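PDB 5K9F: NIPSNAP domain protein from Burkholderia xenovorans, which is of unknown function but belongs to the NipSnap family, probably with a dimeric alpha-beta barrel type of fold, and holds oxamic acid in a pocket. Local coordinates for residues P20-F26 and A91-E96; L35-A39 and N81-K85. All blocks are in the same frame, centred on the assembly; numbering follows the deposited sequence. Where two conformers were deposited one is given.

Contact 1: P20-F26 and A91-E96. With OXM (oxamic acid), chain B.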
loop_
_atom_site.group_PDB
_atom_site.type_symbol
_atom_site.label_atom_id
_atom_site.label_comp_id
_atom_site.label_asym_id
_atom_site.label_seq_id
_atom_site.Cartn_x
_atom_site.Cartn_y
_atom_site.Cartn_z
ATOM N N PRO A 20 2.229 13.409 14.363
ATOM C CA PRO A 20 3.684 13.585 14.387
ATOM C C PRO A 20 4.136 14.323 15.636
ATOM O O PRO A 20 3.538 15.328 16.044
ATOM C CB PRO A 20 3.965 14.393 13.115
ATOM C CG PRO A 20 2.870 13.974 12.190
ATOM C CD PRO A 20 1.650 13.770 13.058
ATOM N N GLY A 21 5.173 13.779 16.269
ATOM C CA GLY A 21 5.789 14.385 17.422
ATOM C C GLY A 21 5.167 14.033 18.753
ATOM O O GLY A 21 5.668 14.494 19.787
ATOM N N SER A 22 4.109 13.231 18.771
ATOM C CA SER A 22 3.321 13.037 19.980
ATOM C C SER A 22 3.643 11.744 20.727
ATOM O O SER A 22 3.031 11.485 21.771
ATOM C CB SER A 22 1.822 13.087 19.637
ATOM O OG SER A 22 1.405 11.918 18.962
ATOM N N VAL A 23 4.603 10.943 20.251
ATOM C CA VAL A 23 4.842 9.628 20.857
ATOM C C VAL A 23 5.221 9.756 22.331
ATOM O O VAL A 23 4.678 9.051 23.189
ATOM C CB VAL A 23 5.920 8.853 20.075
ATOM C CG1 VAL A 23 6.369 7.626 20.885
ATOM C CG2 VAL A 23 5.376 8.422 18.725
ATOM N N SER A 24 6.175 10.632 22.652
ATOM C CA SER A 24 6.606 10.716 24.045
ATOM C C SER A 24 5.482 11.221 24.946
ATOM O O SER A 24 5.346 10.759 26.088
ATOM C CB SER A 24 7.849 11.596 24.169
ATOM O OG SER A 24 7.570 12.933 23.821
ATOM N N THR A 25 4.657 12.146 24.453
ATOM C CA THR A 25 3.515 12.615 25.236
ATOM C C THR A 25 2.520 11.487 25.475
ATOM O O THR A 25 2.019 11.311 26.597
ATOM C CB THR A 25 2.833 13.780 24.517
ATOM O OG1 THR A 25 3.750 14.871 24.393
ATOM C CG2 THR A 25 1.611 14.253 25.289
ATOM N N PHE A 26 2.229 10.708 24.430
ATOM C CA PHE A 26 1.298 9.591 24.563
ATOM C C PHE A 26 1.819 8.564 25.559
ATOM O O PHE A 26 1.078 8.104 26.438
ATOM C CB PHE A 26 1.055 8.943 23.195
ATOM C CG PHE A 26 0.089 7.788 23.236
ATOM C CD1 PHE A 26 0.538 6.498 23.485
ATOM C CD2 PHE A 26 -1.267 7.995 23.030
ATOM C CE1 PHE A 26 -0.339 5.442 23.542
ATOM C CE2 PHE A 26 -2.157 6.940 23.074
ATOM C CZ PHE A 26 -1.693 5.656 23.334
ATOM N N ALA A 91 -6.401 10.931 25.989
ATOM C CA ALA A 91 -5.321 10.526 25.097
ATOM C C ALA A 91 -5.753 10.375 23.649
ATOM O O ALA A 91 -4.892 10.362 22.760
ATOM C CB ALA A 91 -4.715 9.196 25.566
ATOM N N GLY A 92 -7.058 10.278 23.391
ATOM C CA GLY A 92 -7.520 9.796 22.101
ATOM C C GLY A 92 -7.194 10.710 20.941
ATOM O O GLY A 92 -6.982 10.234 19.823
ATOM N N SER A 93 -7.134 12.025 21.182
ATOM C CA SER A 93 -6.892 12.962 20.094
ATOM C C SER A 93 -5.518 12.774 19.455
ATOM O O SER A 93 -5.308 13.236 18.328
ATOM C CB SER A 93 -7.060 14.409 20.576
ATOM O OG SER A 93 -5.961 14.865 21.350
ATOM N N MET A 94 -4.584 12.099 20.130
ATOM C CA MET A 94 -3.285 11.849 19.520
ATOM C C MET A 94 -3.319 10.710 18.509
ATOM O O MET A 94 -2.375 10.563 17.732
ATOM C CB MET A 94 -2.235 11.548 20.606
ATOM C CG MET A 94 -1.864 12.773 21.420
ATOM S SD MET A 94 -0.683 12.410 22.742
ATOM C CE MET A 94 -1.795 12.011 24.074
ATOM N N ILE A 95 -4.384 9.911 18.485
ATOM C CA ILE A 95 -4.419 8.711 17.652
ATOM C C ILE A 95 -5.057 9.033 16.303
ATOM O O ILE A 95 -6.212 9.476 16.236
ATOM C CB ILE A 95 -5.171 7.577 18.355
ATOM C CG1 ILE A 95 -4.423 7.157 19.619
ATOM C CG2 ILE A 95 -5.306 6.387 17.425
ATOM C CD1 ILE A 95 -5.162 6.096 20.398
ATOM N N GLU A 96 -4.303 8.812 15.222
ATOM C CA GLU A 96 -4.818 9.086 13.879
ATOM C C GLU A 96 -5.422 7.858 13.215
ATOM O O GLU A 96 -6.404 7.981 12.461
ATOM C CB GLU A 96 -3.711 9.652 12.985
ATOM C CG GLU A 96 -3.252 11.035 13.411
ATOM C CD GLU A 96 -2.314 11.657 12.396
ATOM O OE1 GLU A 96 -1.828 10.926 11.508
ATOM O OE2 GLU A 96 -2.070 12.871 12.486
HETATM C C1 OXM B . -5.327 2.859 23.975
HETATM N N1 OXM B . -5.589 1.622 23.567
HETATM O O1 OXM B . -4.335 3.153 24.678
HETATM C C2 OXM B . -6.211 3.972 23.581
HETATM O O2 OXM B . -5.869 5.131 23.914
HETATM O O3 OXM B . -7.259 3.755 22.928
#

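Contact 2: L35-A39 and N81-K85. With OXM (oxamic acid), chain B.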
loop_
_atom_site.group_PDB
_atom_site.type_symbol
_atom_site.label_atom_id
_atom_site.label_comp_id
_atom_site.label_asym_id
_atom_site.label_seq_id
_atom_site.Cartn_x
_atom_site.Cartn_y
_atom_site.Cartn_z
ATOM N N LEU A 35 -1.901 2.428 31.801
ATOM C CA LEU A 35 -1.219 1.135 31.836
ATOM C C LEU A 35 -1.791 0.208 32.909
ATOM O O LEU A 35 -2.104 -0.957 32.632
ATOM C CB LEU A 35 0.279 1.349 32.069
ATOM C CG LEU A 35 1.101 0.092 32.343
ATOM C CD1 LEU A 35 1.052 -0.875 31.160
ATOM C CD2 LEU A 35 2.535 0.477 32.672
ATOM N N ALA A 36 -1.910 0.692 34.148
ATOM C CA ALA A 36 -2.357 -0.194 35.218
ATOM C C ALA A 36 -3.759 -0.720 34.944
ATOM O O ALA A 36 -4.036 -1.903 35.163
ATOM C CB ALA A 36 -2.306 0.530 36.567
ATOM N N ILE A 37 -4.641 0.137 34.429
ATOM C CA ILE A 37 -6.007 -0.284 34.124
ATOM C C ILE A 37 -6.014 -1.294 32.984
ATOM O O ILE A 37 -6.643 -2.357 33.080
ATOM C CB ILE A 37 -6.879 0.938 33.787
ATOM C CG1 ILE A 37 -6.947 1.898 34.975
ATOM C CG2 ILE A 37 -8.275 0.499 33.369
ATOM C CD1 ILE A 37 -7.451 3.264 34.589
ATOM N N GLN A 38 -5.318 -0.973 31.887
ATOM C CA GLN A 38 -5.354 -1.825 30.703
ATOM C C GLN A 38 -4.676 -3.165 30.958
ATOM O O GLN A 38 -5.210 -4.219 30.596
ATOM C CB GLN A 38 -4.705 -1.122 29.513
ATOM C CG GLN A 38 -4.797 -1.991 28.259
ATOM C CD GLN A 38 -4.404 -1.261 26.991
ATOM O OE1 GLN A 38 -3.413 -0.524 26.952
ATOM N NE2 GLN A 38 -5.199 -1.449 25.935
ATOM N N ALA A 39 -3.487 -3.149 31.570
ATOM C CA ALA A 39 -2.812 -4.403 31.880
ATOM C C ALA A 39 -3.606 -5.210 32.895
ATOM O O ALA A 39 -3.640 -6.444 32.829
ATOM C CB ALA A 39 -1.401 -4.131 32.398
ATOM N N ASN A 81 -14.882 0.265 31.679
ATOM C CA ASN A 81 -14.291 0.794 32.904
ATOM C C ASN A 81 -14.335 2.319 32.882
ATOM O O ASN A 81 -13.794 2.930 31.955
ATOM C CB ASN A 81 -12.858 0.289 33.034
ATOM C CG ASN A 81 -12.170 0.762 34.298
ATOM O OD1 ASN A 81 -11.906 1.951 34.471
ATOM N ND2 ASN A 81 -11.831 -0.178 35.166
ATOM N N PRO A 82 -14.964 2.968 33.865
ATOM C CA PRO A 82 -15.073 4.436 33.814
ATOM C C PRO A 82 -13.736 5.155 33.816
ATOM O O PRO A 82 -13.615 6.208 33.178
ATOM C CB PRO A 82 -15.896 4.767 35.066
ATOM C CG PRO A 82 -16.633 3.529 35.369
ATOM C CD PRO A 82 -15.749 2.394 34.973
ATOM N N GLN A 83 -12.725 4.633 34.514
ATOM C CA GLN A 83 -11.423 5.286 34.477
ATOM C C GLN A 83 -10.742 5.091 33.129
ATOM O O GLN A 83 -9.998 5.973 32.679
ATOM C CB GLN A 83 -10.533 4.770 35.607
ATOM C CG GLN A 83 -11.000 5.202 36.991
ATOM C CD GLN A 83 -10.016 4.830 38.082
ATOM O OE1 GLN A 83 -9.601 3.676 38.201
ATOM N NE2 GLN A 83 -9.630 5.815 38.886
ATOM N N TRP A 84 -10.979 3.957 32.470
ATOM C CA TRP A 84 -10.442 3.783 31.125
ATOM C C TRP A 84 -11.073 4.777 30.161
ATOM O O TRP A 84 -10.381 5.390 29.337
ATOM C CB TRP A 84 -10.667 2.352 30.641
ATOM C CG TRP A 84 -10.128 2.120 29.251
ATOM C CD1 TRP A 84 -10.854 1.880 28.120
ATOM C CD2 TRP A 84 -8.746 2.096 28.856
ATOM N NE1 TRP A 84 -10.009 1.708 27.047
ATOM C CE2 TRP A 84 -8.711 1.825 27.476
ATOM C CE3 TRP A 84 -7.536 2.255 29.545
ATOM C CZ2 TRP A 84 -7.509 1.732 26.757
ATOM C CZ3 TRP A 84 -6.343 2.157 28.834
ATOM C CH2 TRP A 84 -6.340 1.899 27.454
ATOM N N LYS A 85 -12.394 4.928 30.234
ATOM C CA LYS A 85 -13.085 5.884 29.373
ATOM C C LYS A 85 -12.513 7.284 29.546
ATOM O O LYS A 85 -12.335 8.018 28.563
ATOM C CB LYS A 85 -14.584 5.878 29.675
ATOM C CG LYS A 85 -15.324 4.623 29.239
ATOM C CD LYS A 85 -16.793 4.713 29.651
ATOM C CE LYS A 85 -17.582 3.493 29.214
ATOM N NZ LYS A 85 -19.002 3.575 29.676
HETATM C C1 OXM B . -5.327 2.859 23.975
HETATM N N1 OXM B . -5.589 1.622 23.567
HETATM O O1 OXM B . -4.335 3.153 24.678
HETATM C C2 OXM B . -6.211 3.972 23.581
HETATM O O2 OXM B . -5.869 5.131 23.914
HETATM O O3 OXM B . -7.259 3.755 22.928
#

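Contact 1: P20-F26 and A91-E96
M94 packs against the first turn of helix 23-33 in an apolar contact that joins the start of this helix to the turn between helix 82-91 and strand 95-105. Its thioether suits a seat made of both backbone and side chains: M94 SD lies 3.8 Å from F26 N and 3.9 Å from T25 CG2. The bend at chi3 (-90°) turns M94 CE toward F26, 4.0 Å from F26 CA. S22 OG, hydrogen-bonded to K19 O, lies beside M94 CB, so its polar end has a partner while the side chain packs on M94.

F26 carries the contact inward. With CG anti to the backbone N (chi1 -179°), its ring reaches across to the other segment, where F26 CE2 lies 4.2 Å from the small methyl CB of A91 and 4.1 Å from I95 CD1. Backbone bonds of M94 with K19 and of E96 with W17 tie the second segment to the end of strand 10-18 and the residue after it.

Beyond the ring lies oxamic acid: its O1 is at the ring edge, 3.9 Å from F26 CZ, and its O2 is 3.7 Å from I95 CD1. F26 and I95 thus form an apolar wall of the ligand pocket, between helices and sheet in this ferredoxin-like alpha-beta fold.

Contact 2: L35-A39 and N81-K85
N81 OD1 receives two backbone N-H groups at the start of helix 82-91, and the carboxamide that holds it also lies against I37 of helix 35-42. The bond from W84 N to N81 OD1 is 3.0 Å long, with the donor tilted 29° from the carbonyl plane; the one from Q83 N is shorter but strongly bent, at 120°, and weak. Asparagine suits this N-cap because its short side chain can fold back to first-turn N-H groups that have no carbonyl partner earlier in the helix.

I37 packs against the first turn of helix 82-91 with both its branches. Its CG2 touches the N81 amide, 4.0 Å from N81 CG, and also approaches W84 CB. The other branch ends with I37 CD1 3.6 Å from Q83 CB, the two side chains crossing at about a right angle. A branched aliphatic residue can thus meet the cap and the first turn together. L78 of helix 68-79 also packs on I37, Q38 and W84.

Deeper in, the extended Q38 chain passes the six-membered end of the W84 indole. Q38 CB lies 3.7 Å from W84 CZ3, Q38 CD is equally near W84 CH2, and the amide is inclined 43° to the ring. A hydrogen bond to Y30 OH satisfies the buried Q38 OE1.

Oxamic acid lies next to this pair: its O1 is 3.6 Å from W84 CH2. In this helix pair the N-capped helix 82-91 supplies W84 and helix 35-42 supplies Q38 to the ligand pocket.

How the contacts relate
The two contacts lie with centres about 18 Å apart and do not touch, their nearest atoms being about 7 Å from each other. Along the chain contact 2 is nested inside contact 1: 20-26, 35-39, 81-85, 91-96. Contact 1 lies at the start of helix 23-33 and the end of helix 82-91, where the chain leads into strand 95-105; contact 2 lies at helix 35-42, which follows helix 23-33, and the start of helix 82-91. Both reach oxamic acid, contact 1 through F26 and I95 and contact 2 through Q38 and W84; Y16 and F87 complete the pocket. The ligand thus sits between paired helices beside the antiparallel sheet, consistent with the dimeric alpha-beta barrel clan.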